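PDB 3KXP: alpha-(N-acetylaminomethylene)succinic acid hydrolase from Mesorhizobium loti, which catalyses the final step of vitamin B6 degradation, hydrolysing (E)-2-(acetamidomethylene)succinate to succinic semialdehyde, acetate, ammonia and carbon dioxide. Local coordinates for residues L72-I77 with I98-R103; G140-A145 with I165-Y170; D177-R182 with Q238-L243; E264-V269 with A292-N297. One frame throughout, in Å; residues are numbered along the deposited sequence.

Contact 1 of 4, residues L72-I77 with I98-R103; sequences LFFHGI and IAVDQR
Phe73 O is gripped twice: Val100 N donates to it almost straight, at 2.9 Å, and a water donates from 2.7 Å away. The same water donates to Val100 O and accepts from His75 N, so it bridges the two chains just where the parallel strands 70-74 and 96-100 diverge. Phe73 N completes the pairing by donating to Ile98 O. Beyond the strands the link passes to side chains. His75 CG sits between its backbone N and carbonyl carbon (chi1 64°), which swings the ring across to the other chain; there NE2 accepts from Gln102 N at 3.1 Å, the N-H pointing almost straight at it. ND1 donates to Gly76 O, 2.6 Å away and in the ring plane. The Gln102 amide runs past the imidazole, its NE2 lying 3.5 Å above the ring centre with the planes 76° apart and giving a weak bond to His75 O; its OE1 accepts from Asn147 ND2. Phe74 CB lies over a face of the amide, 3.6 Å from Gln102 CD, and its CE2 meets Val100 CB at 4.0 Å. With ND1 donating and NE2 accepting, His75 is probably neutral, its ring rotation fixed by backbone on both sides.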
loop_
_atom_site.group_PDB
_atom_site.type_symbol
_atom_site.label_atom_id
_atom_site.label_comp_id
_atom_site.label_asym_id
_atom_site.label_seq_id
_atom_site.Cartn_x
_atom_site.Cartn_y
_atom_site.Cartn_z
ATOM N N LEU A 72 0.799 12.252 13.370
ATOM C CA LEU A 72 2.066 12.591 14.018
ATOM C C LEU A 72 3.293 12.221 13.186
ATOM O O LEU A 72 3.334 11.154 12.574
ATOM C CB LEU A 72 2.138 11.900 15.383
ATOM C CG LEU A 72 0.952 12.209 16.302
ATOM C CD1 LEU A 72 1.036 11.381 17.570
ATOM C CD2 LEU A 72 0.940 13.698 16.629
ATOM N N PHE A 73 4.295 13.102 13.175
ATOM C CA PHE A 73 5.515 12.864 12.415
ATOM C C PHE A 73 6.752 12.750 13.315
ATOM O O PHE A 73 7.009 13.627 14.140
ATOM C CB PHE A 73 5.736 13.989 11.409
ATOM C CG PHE A 73 4.646 14.129 10.381
ATOM C CD1 PHE A 73 3.393 14.623 10.729
ATOM C CD2 PHE A 73 4.896 13.837 9.048
ATOM C CE1 PHE A 73 2.408 14.835 9.759
ATOM C CE2 PHE A 73 3.912 14.045 8.069
ATOM C CZ PHE A 73 2.674 14.545 8.427
ATOM N N PHE A 74 7.527 11.682 13.136
ATOM C CA PHE A 74 8.723 11.447 13.939
ATOM C C PHE A 74 10.006 11.338 13.105
ATOM O O PHE A 74 10.154 10.429 12.283
ATOM C CB PHE A 74 8.535 10.183 14.775
ATOM C CG PHE A 74 7.278 10.187 15.587
ATOM C CD1 PHE A 74 6.052 9.879 15.000
ATOM C CD2 PHE A 74 7.307 10.523 16.938
ATOM C CE1 PHE A 74 4.874 9.904 15.745
ATOM C CE2 PHE A 74 6.133 10.551 17.693
ATOM C CZ PHE A 74 4.914 10.240 17.095
ATOM N N HIS A 75 10.931 12.261 13.355
ATOM C CA HIS A 75 12.217 12.366 12.656
ATOM C C HIS A 75 13.224 11.232 12.913
ATOM O O HIS A 75 13.017 10.373 13.771
ATOM C CB HIS A 75 12.865 13.696 13.051
ATOM C CG HIS A 75 13.209 13.771 14.506
ATOM N ND1 HIS A 75 14.295 13.115 15.045
ATOM C CD2 HIS A 75 12.548 14.321 15.552
ATOM C CE1 HIS A 75 14.285 13.251 16.359
ATOM N NE2 HIS A 75 13.235 13.977 16.693
ATOM N N GLY A 76 14.332 11.253 12.171
ATOM C CA GLY A 76 15.372 10.249 12.348
ATOM C C GLY A 76 16.378 10.687 13.410
ATOM O O GLY A 76 16.270 11.800 13.936
ATOM N N ILE A 77 17.357 9.837 13.723
ATOM C CA ILE A 77 18.357 10.169 14.741
ATOM C C ILE A 77 19.150 11.454 14.421
ATOM O O ILE A 77 19.506 11.714 13.268
ATOM C CB ILE A 77 19.325 8.993 14.950
ATOM C CG1 ILE A 77 20.056 9.144 16.286
ATOM C CG2 ILE A 77 20.334 8.938 13.817
ATOM C CD1 ILE A 77 20.785 7.874 16.714
ATOM N N ILE A 98 1.119 17.171 13.396
ATOM C CA ILE A 98 2.000 17.538 14.490
ATOM C C ILE A 98 3.318 16.778 14.398
ATOM O O ILE A 98 3.334 15.544 14.371
ATOM C CB ILE A 98 1.346 17.247 15.865
ATOM C CG1 ILE A 98 0.059 18.074 16.016
ATOM C CG2 ILE A 98 2.318 17.589 16.980
ATOM C CD1 ILE A 98 -0.663 17.923 17.361
ATOM N N ALA A 99 4.420 17.520 14.333
ATOM C CA ALA A 99 5.745 16.916 14.272
ATOM C C ALA A 99 6.287 16.917 15.696
ATOM O O ALA A 99 6.138 17.902 16.417
ATOM C CB ALA A 99 6.655 17.727 13.359
ATOM N N VAL A 100 6.923 15.827 16.100
ATOM C CA VAL A 100 7.433 15.721 17.462
ATOM C C VAL A 100 8.943 15.629 17.592
ATOM O O VAL A 100 9.585 14.794 16.950
ATOM C CB VAL A 100 6.857 14.464 18.176
ATOM C CG1 VAL A 100 7.328 14.411 19.609
ATOM C CG2 VAL A 100 5.339 14.462 18.093
ATOM N N ASP A 101 9.512 16.491 18.426
ATOM C CA ASP A 101 10.940 16.423 18.687
ATOM C C ASP A 101 10.973 15.268 19.668
ATOM O O ASP A 101 10.355 15.338 20.729
ATOM C CB ASP A 101 11.439 17.705 19.358
ATOM C CG ASP A 101 11.719 18.806 18.360
ATOM O OD1 ASP A 101 11.990 19.949 18.785
ATOM O OD2 ASP A 101 11.679 18.518 17.142
ATOM N N GLN A 102 11.656 14.188 19.326
ATOM C CA GLN A 102 11.666 13.067 20.243
ATOM C C GLN A 102 12.719 13.230 21.336
ATOM O O GLN A 102 13.631 14.050 21.215
ATOM C CB GLN A 102 11.840 11.775 19.456
ATOM C CG GLN A 102 10.711 11.599 18.450
ATOM C CD GLN A 102 10.966 10.490 17.467
ATOM O OE1 GLN A 102 10.552 9.346 17.674
ATOM N NE2 GLN A 102 11.669 10.816 16.387
ATOM N N ARG A 103 12.567 12.466 22.413
ATOM C CA ARG A 103 13.491 12.544 23.530
ATOM C C ARG A 103 14.944 12.546 23.078
ATOM O O ARG A 103 15.338 11.787 22.190
ATOM C CB ARG A 103 13.256 11.387 24.500
ATOM C CG ARG A 103 13.607 10.017 23.948
ATOM C CD ARG A 103 13.619 9.012 25.077
ATOM N NE ARG A 103 12.349 9.027 25.798
ATOM C CZ ARG A 103 12.206 8.686 27.071
ATOM N NH1 ARG A 103 11.010 8.731 27.643
ATOM N NH2 ARG A 103 13.260 8.317 27.777
HETATM O O HOH W 1 9.517 14.704 14.160
#

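Contact 2 of 4, residues G140-A145 with I165-Y170; sequences GHSLGA and IDFTPY
Strands 136-141 and 159-165 end side by side and parallel, Ile165 N donating to Gly140 O at 2.8 Å and Ser142 N to Ile165 O at 2.9 Å, before one chain turns into helix 143-154 and the other runs on as a loop. The turn is sharp: Ser142 takes phi 55° and psi -111°, the strained backbone of a nucleophile elbow, and sits at the N-cap of the helix. Ile165 O also receives the edge of the His141 ring, with CD2 3.3 Å away and in plane, while NE2 of that ring bonds to His294 O. With CG anti to the backbone N (chi1 178°), the imidazole crosses Ile165 at about a right angle, CD2 against CG2. Ala145, in the first turn of the helix, points its CB at the Ile165 backbone and meets Phe167 CB at 4.0 Å. Phe167 leans over the elbow itself: its CB lies 3.5 Å from Ser142 O, and Ser142 OG stands at the ring edge, in plane, 3.7 Å from CD2. Asp166, between Ile165 and Phe167, has its polar partners outside the two segments: OD1 takes Gly263 N, and the carboxylate faces His294. Ser142 and Asp166 are the probable nucleophile and acid of the Ser-His-Asp triad of the alpha/beta hydrolase fold. The bond from Ser142 N holds the nucleophile's backbone directly, whereas Asp166 is placed by following Ile165 and by its own backbone pairing with Val261; both lie close to His294.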
loop_
_atom_site.group_PDB
_atom_site.type_symbol
_atom_site.label_atom_id
_atom_site.label_comp_id
_atom_site.label_asym_id
_atom_site.label_seq_id
_atom_site.Cartn_x
_atom_site.Cartn_y
_atom_site.Cartn_z
ATOM N N GLY A 140 6.755 8.027 10.327
ATOM C CA GLY A 140 8.098 8.086 10.876
ATOM C C GLY A 140 9.248 7.799 9.932
ATOM O O GLY A 140 9.154 6.955 9.040
ATOM N N HIS A 141 10.345 8.515 10.129
ATOM C CA HIS A 141 11.520 8.323 9.299
ATOM C C HIS A 141 12.635 7.695 10.107
ATOM O O HIS A 141 13.065 8.259 11.111
ATOM C CB HIS A 141 12.020 9.647 8.737
ATOM C CG HIS A 141 13.260 9.506 7.910
ATOM N ND1 HIS A 141 14.224 10.489 7.833
ATOM C CD2 HIS A 141 13.698 8.487 7.134
ATOM C CE1 HIS A 141 15.204 10.079 7.048
ATOM N NE2 HIS A 141 14.911 8.867 6.611
ATOM N N SER A 142 13.098 6.527 9.667
ATOM C CA SER A 142 14.187 5.817 10.335
ATOM C C SER A 142 13.881 5.585 11.828
ATOM O O SER A 142 12.996 4.790 12.153
ATOM C CB SER A 142 15.486 6.610 10.151
ATOM O OG SER A 142 16.617 5.757 10.188
ATOM N N LEU A 143 14.615 6.253 12.726
ATOM C CA LEU A 143 14.366 6.133 14.170
ATOM C C LEU A 143 12.868 6.303 14.417
ATOM O O LEU A 143 12.260 5.531 15.158
ATOM C CB LEU A 143 15.115 7.223 14.956
ATOM C CG LEU A 143 14.654 7.491 16.406
ATOM C CD1 LEU A 143 14.878 6.270 17.275
ATOM C CD2 LEU A 143 15.421 8.656 16.982
ATOM N N GLY A 144 12.286 7.331 13.801
ATOM C CA GLY A 144 10.861 7.571 13.949
ATOM C C GLY A 144 10.039 6.391 13.446
ATOM O O GLY A 144 9.069 5.988 14.089
ATOM N N ALA A 145 10.423 5.835 12.294
ATOM C CA ALA A 145 9.709 4.693 11.721
ATOM C C ALA A 145 9.778 3.497 12.668
ATOM O O ALA A 145 8.768 2.854 12.945
ATOM C CB ALA A 145 10.300 4.321 10.353
ATOM N N ILE A 165 8.956 5.001 7.035
ATOM C CA ILE A 165 9.932 5.405 6.027
ATOM C C ILE A 165 11.382 5.021 6.326
ATOM O O ILE A 165 12.034 5.620 7.179
ATOM C CB ILE A 165 9.895 6.938 5.801
ATOM C CG1 ILE A 165 8.478 7.378 5.408
ATOM C CG2 ILE A 165 10.905 7.328 4.721
ATOM C CD1 ILE A 165 8.347 8.880 5.149
ATOM N N ASP A 166 11.862 4.014 5.608
ATOM C CA ASP A 166 13.237 3.523 5.678
ATOM C C ASP A 166 13.805 2.924 6.963
ATOM O O ASP A 166 14.860 3.358 7.441
ATOM C CB ASP A 166 14.195 4.609 5.180
ATOM C CG ASP A 166 15.217 4.067 4.192
ATOM O OD1 ASP A 166 14.798 3.604 3.110
ATOM O OD2 ASP A 166 16.432 4.088 4.490
ATOM N N PHE A 167 13.108 1.935 7.517
ATOM C CA PHE A 167 13.585 1.234 8.698
ATOM C C PHE A 167 12.756 -0.005 8.929
ATOM O O PHE A 167 11.628 0.053 9.417
ATOM C CB PHE A 167 13.570 2.107 9.955
ATOM C CG PHE A 167 14.521 1.617 11.022
ATOM C CD1 PHE A 167 14.271 0.432 11.705
ATOM C CD2 PHE A 167 15.708 2.292 11.274
ATOM C CE1 PHE A 167 15.197 -0.083 12.622
ATOM C CE2 PHE A 167 16.642 1.792 12.188
ATOM C CZ PHE A 167 16.385 0.597 12.862
ATOM N N THR A 168 13.348 -1.137 8.591
ATOM C CA THR A 168 12.692 -2.427 8.699
ATOM C C THR A 168 13.554 -3.356 9.545
ATOM O O THR A 168 14.633 -2.976 10.000
ATOM C CB THR A 168 12.575 -3.062 7.308
ATOM O OG1 THR A 168 13.898 -3.282 6.794
ATOM C CG2 THR A 168 11.806 -2.143 6.347
ATOM N N PRO A 169 13.086 -4.587 9.771
ATOM C CA PRO A 169 13.909 -5.500 10.562
ATOM C C PRO A 169 14.971 -6.008 9.590
ATOM O O PRO A 169 14.974 -5.613 8.421
ATOM C CB PRO A 169 12.933 -6.616 10.950
ATOM C CG PRO A 169 11.552 -6.021 10.723
ATOM C CD PRO A 169 11.760 -5.171 9.505
ATOM N N TYR A 170 15.868 -6.863 10.068
ATOM C CA TYR A 170 16.903 -7.458 9.225
ATOM C C TYR A 170 18.007 -6.547 8.688
ATOM O O TYR A 170 18.773 -6.962 7.819
ATOM C CB TYR A 170 16.256 -8.178 8.040
ATOM C CG TYR A 170 15.153 -9.132 8.418
ATOM C CD1 TYR A 170 13.824 -8.865 8.074
ATOM C CD2 TYR A 170 15.430 -10.304 9.129
ATOM C CE1 TYR A 170 12.796 -9.746 8.433
ATOM C CE2 TYR A 170 14.412 -11.192 9.492
ATOM C CZ TYR A 170 13.100 -10.906 9.144
ATOM O OH TYR A 170 12.097 -11.772 9.526
#

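Contact 3 of 4, residues D177-R182 with Q238-L243; sequences DALEAR and QTARGL
Glu180 reaches across to Arg241 with its chain extended, CG anti to the backbone N (chi1 -162°), and lays OE2 over one face of the guanidinium, 3.4 Å above the plane and offset toward its rim. The arginine comes to meet it by folding: chi1 of 39° puts CG between the backbone N and the carbonyl carbon, and further bends at chi2 and chi3 curl the chain round the carboxylate oxygen. OE2 therefore lies 3.2 Å from Arg241 CB as well as 3.5 Å from NE. The carboxylate and guanidinium planes stand 40° apart, and no N-H points at the oxygen, so this salt bridge rests on charge alone. Each also has a second polar partner: Arg241 NE donates to Ala237 O, one turn back in its own helix, and Glu180 OE1 forms a salt bridge with Arg244 NH1. The aliphatic part of the glutamate adds to the packing, its CG resting 4.0 Å from Ala240 CB.

On the side nearer the elbow, Leu179 has CG anti to the backbone N, which carries its branches toward the other helix. CD1 meets Leu243 CD1 at 4.0 Å, the two leucines crossing at about a right angle, and CD2 approaches Ala240 CB more loosely. Helices 173-182 and 233-242 run antiparallel here, the axes of the two short segments approaching to 9.4 Å. Both belong to the region inserted between strands 159-165 and 258-263, the usual place of the cap of alpha/beta hydrolases, and lie over the C-terminal ends of the central strands, with Leu243 packed on Leu143 of helix 143-154 and Thr239 on Ile77.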
loop_
_atom_site.group_PDB
_atom_site.type_symbol
_atom_site.label_atom_id
_atom_site.label_comp_id
_atom_site.label_asym_id
_atom_site.label_seq_id
_atom_site.Cartn_x
_atom_site.Cartn_y
_atom_site.Cartn_z
ATOM N N ASP A 177 26.682 -0.237 11.765
ATOM C CA ASP A 177 28.022 0.160 12.200
ATOM C C ASP A 177 28.276 1.555 11.644
ATOM O O ASP A 177 28.804 2.423 12.332
ATOM C CB ASP A 177 29.109 -0.781 11.652
ATOM C CG ASP A 177 29.088 -2.155 12.303
ATOM O OD1 ASP A 177 28.556 -2.268 13.420
ATOM O OD2 ASP A 177 29.614 -3.124 11.708
ATOM N N ALA A 178 27.878 1.762 10.392
ATOM C CA ALA A 178 28.073 3.038 9.723
ATOM C C ALA A 178 27.288 4.161 10.384
ATOM O O ALA A 178 27.807 5.267 10.573
ATOM C CB ALA A 178 27.673 2.924 8.261
ATOM N N LEU A 179 26.032 3.878 10.719
ATOM C CA LEU A 179 25.172 4.876 11.352
ATOM C C LEU A 179 25.749 5.257 12.713
ATOM O O LEU A 179 25.823 6.433 13.069
ATOM C CB LEU A 179 23.751 4.320 11.515
ATOM C CG LEU A 179 22.644 5.278 11.955
ATOM C CD1 LEU A 179 21.299 4.625 11.696
ATOM C CD2 LEU A 179 22.798 5.627 13.423
ATOM N N GLU A 180 26.175 4.245 13.457
ATOM C CA GLU A 180 26.740 4.454 14.776
ATOM C C GLU A 180 28.068 5.232 14.767
ATOM O O GLU A 180 28.305 6.069 15.638
ATOM C CB GLU A 180 26.924 3.097 15.451
ATOM C CG GLU A 180 27.091 3.163 16.940
ATOM C CD GLU A 180 26.910 1.806 17.577
ATOM O OE1 GLU A 180 27.697 0.896 17.250
ATOM O OE2 GLU A 180 25.977 1.643 18.396
ATOM N N ALA A 181 28.922 4.973 13.779
ATOM C CA ALA A 181 30.218 5.644 13.702
ATOM C C ALA A 181 30.172 7.152 13.434
ATOM O O ALA A 181 31.049 7.885 13.889
ATOM C CB ALA A 181 31.088 4.964 12.658
ATOM N N ARG A 182 29.170 7.624 12.701
ATOM C CA ARG A 182 29.082 9.053 12.405
ATOM C C ARG A 182 27.898 9.753 13.079
ATOM O O ARG A 182 27.626 10.922 12.810
ATOM C CB ARG A 182 29.023 9.262 10.889
ATOM C CG ARG A 182 27.960 8.426 10.198
ATOM C CD ARG A 182 28.157 8.380 8.680
ATOM N NE ARG A 182 27.561 9.515 7.972
ATOM C CZ ARG A 182 26.263 9.817 7.989
ATOM N NH1 ARG A 182 25.411 9.076 8.685
ATOM N NH2 ARG A 182 25.809 10.846 7.285
ATOM N N GLN A 238 23.407 6.481 22.868
ATOM C CA GLN A 238 22.531 5.451 23.406
ATOM C C GLN A 238 21.451 5.064 22.406
ATOM O O GLN A 238 21.098 3.889 22.298
ATOM C CB GLN A 238 21.890 5.926 24.709
ATOM C CG GLN A 238 22.898 6.163 25.816
ATOM C CD GLN A 238 22.252 6.655 27.087
ATOM O OE1 GLN A 238 21.487 5.931 27.731
ATOM N NE2 GLN A 238 22.547 7.897 27.454
ATOM N N THR A 239 20.926 6.049 21.682
ATOM C CA THR A 239 19.894 5.786 20.686
ATOM C C THR A 239 20.450 4.923 19.553
ATOM O O THR A 239 19.813 3.955 19.136
ATOM C CB THR A 239 19.359 7.083 20.095
ATOM O OG1 THR A 239 18.734 7.844 21.131
ATOM C CG2 THR A 239 18.349 6.793 19.011
ATOM N N ALA A 240 21.643 5.274 19.072
ATOM C CA ALA A 240 22.292 4.528 17.999
ATOM C C ALA A 240 22.402 3.041 18.343
ATOM O O ALA A 240 21.962 2.197 17.565
ATOM C CB ALA A 240 23.680 5.106 17.707
ATOM N N ARG A 241 22.973 2.695 19.497
ATOM C CA ARG A 241 23.065 1.272 19.811
ATOM C C ARG A 241 21.716 0.638 20.117
ATOM O O ARG A 241 21.569 -0.570 20.034
ATOM C CB ARG A 241 24.074 0.986 20.940
ATOM C CG ARG A 241 24.122 1.949 22.094
ATOM C CD ARG A 241 25.590 2.235 22.423
ATOM N NE ARG A 241 26.160 3.210 21.493
ATOM C CZ ARG A 241 27.457 3.373 21.262
ATOM N NH1 ARG A 241 27.862 4.299 20.399
ATOM N NH2 ARG A 241 28.346 2.599 21.870
ATOM N N GLY A 242 20.724 1.453 20.444
ATOM C CA GLY A 242 19.407 0.906 20.706
ATOM C C GLY A 242 18.765 0.490 19.391
ATOM O O GLY A 242 17.873 -0.350 19.368
ATOM N N LEU A 243 19.236 1.078 18.291
ATOM C CA LEU A 243 18.708 0.786 16.962
ATOM C C LEU A 243 19.084 -0.604 16.464
ATOM O O LEU A 243 18.533 -1.077 15.477
ATOM C CB LEU A 243 19.184 1.840 15.954
ATOM C CG LEU A 243 18.590 3.241 16.123
ATOM C CD1 LEU A 243 19.181 4.186 15.099
ATOM C CD2 LEU A 243 17.083 3.168 15.964
#

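Contact 4 of 4, residues E264-V269 with A292-N297; sequences ESSKLV and ADHYVN
Water 2 stands between two backbone amides and accepts from both, Lys267 N at 2.8 Å and His294 N at 2.9 Å, joining loops that make few direct bonds. Nearby, Ala292 O takes Ser265 N at 2.9 Å and, weakly, Ser265 OG. Ser266 OG is anti to its own backbone N (chi1 164°) and accepts from Leu268 N and from Val269 N at 3.0 Å, an ST turn and ST motif that bend the loop tightly. The same hydroxyl bonds to Asp166 OD2, the acceptor of His294 ND1, and thus supports the acid from a second shell. The loop after the last strand, 286-289, is the usual site of the triad histidine, the role inferred for His294; the loop after strand 258-263, where the acid classically sits, here supplies Ser266 instead. Leu268 packs alongside the imidazole: its CB lies over the face, 4.1 Å from the centroid, in a CH-pi contact, and CD1 touches CE1 at 3.6 Å. An Asx turn spans the histidine, Asp293 OD2 receiving Tyr295 N from above the carboxylate plane, while OD1 bonds to Asn206 ND2. Glu264 OE2 forms a salt bridge with Arg279 of the second subunit.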
loop_
_atom_site.group_PDB
_atom_site.type_symbol
_atom_site.label_atom_id
_atom_site.label_comp_id
_atom_site.label_asym_id
_atom_site.label_seq_id
_atom_site.Cartn_x
_atom_site.Cartn_y
_atom_site.Cartn_z
ATOM N N GLU A 264 15.407 3.645 -2.969
ATOM C CA GLU A 264 16.112 2.743 -3.872
ATOM C C GLU A 264 17.590 2.566 -3.534
ATOM O O GLU A 264 18.095 1.447 -3.530
ATOM C CB GLU A 264 15.978 3.223 -5.321
ATOM C CG GLU A 264 16.874 2.475 -6.290
ATOM C CD GLU A 264 16.785 3.013 -7.704
ATOM O OE1 GLU A 264 16.793 4.251 -7.876
ATOM O OE2 GLU A 264 16.722 2.195 -8.644
ATOM N N SER A 265 18.285 3.662 -3.251
ATOM C CA SER A 265 19.704 3.569 -2.933
ATOM C C SER A 265 20.034 3.767 -1.450
ATOM O O SER A 265 21.165 4.109 -1.093
ATOM C CB SER A 265 20.500 4.564 -3.787
ATOM O OG SER A 265 19.979 5.877 -3.674
ATOM N N SER A 266 19.051 3.539 -0.584
ATOM C CA SER A 266 19.275 3.674 0.853
ATOM C C SER A 266 20.461 2.830 1.321
ATOM O O SER A 266 20.562 1.659 0.971
ATOM C CB SER A 266 18.047 3.221 1.642
ATOM O OG SER A 266 18.410 3.016 2.999
ATOM N N LYS A 267 21.343 3.416 2.122
ATOM C CA LYS A 267 22.482 2.663 2.626
ATOM C C LYS A 267 22.165 2.041 3.987
ATOM O O LYS A 267 22.976 1.299 4.534
ATOM C CB LYS A 267 23.721 3.557 2.732
ATOM C CG LYS A 267 24.168 4.137 1.408
ATOM C CD LYS A 267 25.508 4.851 1.527
ATOM C CE LYS A 267 25.516 5.939 2.599
ATOM N NZ LYS A 267 26.843 6.649 2.678
ATOM N N LEU A 268 20.984 2.334 4.523
ATOM C CA LEU A 268 20.577 1.781 5.813
ATOM C C LEU A 268 19.727 0.531 5.578
ATOM O O LEU A 268 20.035 -0.541 6.094
ATOM C CB LEU A 268 19.773 2.811 6.610
ATOM C CG LEU A 268 19.699 2.729 8.147
ATOM C CD1 LEU A 268 18.244 2.744 8.566
ATOM C CD2 LEU A 268 20.403 1.497 8.684
ATOM N N VAL A 269 18.664 0.670 4.790
ATOM C CA VAL A 269 17.793 -0.462 4.485
ATOM C C VAL A 269 18.117 -0.967 3.082
ATOM O O VAL A 269 17.810 -0.311 2.086
ATOM C CB VAL A 269 16.294 -0.067 4.553
ATOM C CG1 VAL A 269 15.419 -1.221 4.081
ATOM C CG2 VAL A 269 15.922 0.317 5.979
ATOM N N ALA A 292 15.929 7.936 -4.594
ATOM C CA ALA A 292 16.056 8.281 -3.179
ATOM C C ALA A 292 16.966 7.344 -2.390
ATOM O O ALA A 292 16.963 6.128 -2.605
ATOM C CB ALA A 292 14.675 8.312 -2.528
ATOM N N ASP A 293 17.750 7.917 -1.481
ATOM C CA ASP A 293 18.623 7.117 -0.630
ATOM C C ASP A 293 17.881 6.993 0.707
ATOM O O ASP A 293 16.647 7.012 0.729
ATOM C CB ASP A 293 20.007 7.773 -0.451
ATOM C CG ASP A 293 19.936 9.150 0.206
ATOM O OD1 ASP A 293 21.010 9.724 0.504
ATOM O OD2 ASP A 293 18.815 9.660 0.423
ATOM N N HIS A 294 18.605 6.868 1.812
ATOM C CA HIS A 294 17.957 6.726 3.106
ATOM C C HIS A 294 16.993 7.865 3.451
ATOM O O HIS A 294 15.970 7.641 4.107
ATOM C CB HIS A 294 19.028 6.593 4.197
ATOM C CG HIS A 294 18.490 6.612 5.596
ATOM N ND1 HIS A 294 17.544 5.712 6.048
ATOM C CD2 HIS A 294 18.799 7.396 6.657
ATOM C CE1 HIS A 294 17.299 5.939 7.325
ATOM N NE2 HIS A 294 18.047 6.955 7.720
ATOM N N TYR A 295 17.312 9.077 2.996
ATOM C CA TYR A 295 16.509 10.265 3.292
ATOM C C TYR A 295 15.367 10.502 2.307
ATOM O O TYR A 295 15.274 11.549 1.667
ATOM C CB TYR A 295 17.453 11.464 3.355
ATOM C CG TYR A 295 18.620 11.161 4.257
ATOM C CD1 TYR A 295 18.483 11.214 5.646
ATOM C CD2 TYR A 295 19.821 10.681 3.732
ATOM C CE1 TYR A 295 19.509 10.784 6.492
ATOM C CE2 TYR A 295 20.856 10.248 4.571
ATOM C CZ TYR A 295 20.689 10.299 5.946
ATOM O OH TYR A 295 21.693 9.854 6.776
ATOM N N VAL A 296 14.476 9.520 2.228
ATOM C CA VAL A 296 13.348 9.552 1.310
ATOM C C VAL A 296 12.464 10.798 1.294
ATOM O O VAL A 296 12.310 11.436 0.249
ATOM C CB VAL A 296 12.438 8.331 1.531
ATOM C CG1 VAL A 296 11.412 8.236 0.399
ATOM C CG2 VAL A 296 13.295 7.068 1.629
ATOM N N ASN A 297 11.877 11.146 2.434
ATOM C CA ASN A 297 10.989 12.299 2.470
ATOM C C ASN A 297 11.654 13.625 2.077
ATOM O O ASN A 297 11.023 14.485 1.450
ATOM C CB ASN A 297 10.289 12.403 3.841
ATOM C CG ASN A 297 11.264 12.488 5.003
ATOM O OD1 ASN A 297 11.265 13.473 5.749
ATOM N ND2 ASN A 297 12.086 11.453 5.175
HETATM O O HOH W 2 21.414 6.232 2.301
#

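In the fold
Contacts 1 and 2 are buried and belong to the middle of the same sheet, where strands 70-74 and 136-141 are neighbours and Phe74 O probably bonds to His141 N; backbone bonds between parallel strands join both, with side-chain bonds added in contact 1. Contact 4, partly buried, lies at the edge of the sheet formed by strands 258-263 and 286-289 and relies more on turns, water and side-chain packing. It meets contact 2 at the triad, where Asp166 and His294 come together. Contact 3, also partly buried, joins two helices off the sheet by apolar packing and a charge pair that lies toward the surface, Arg241 exposed and Glu180 partly so. Ile77 and Leu143, both chloride-binding residues, pack against its inner side.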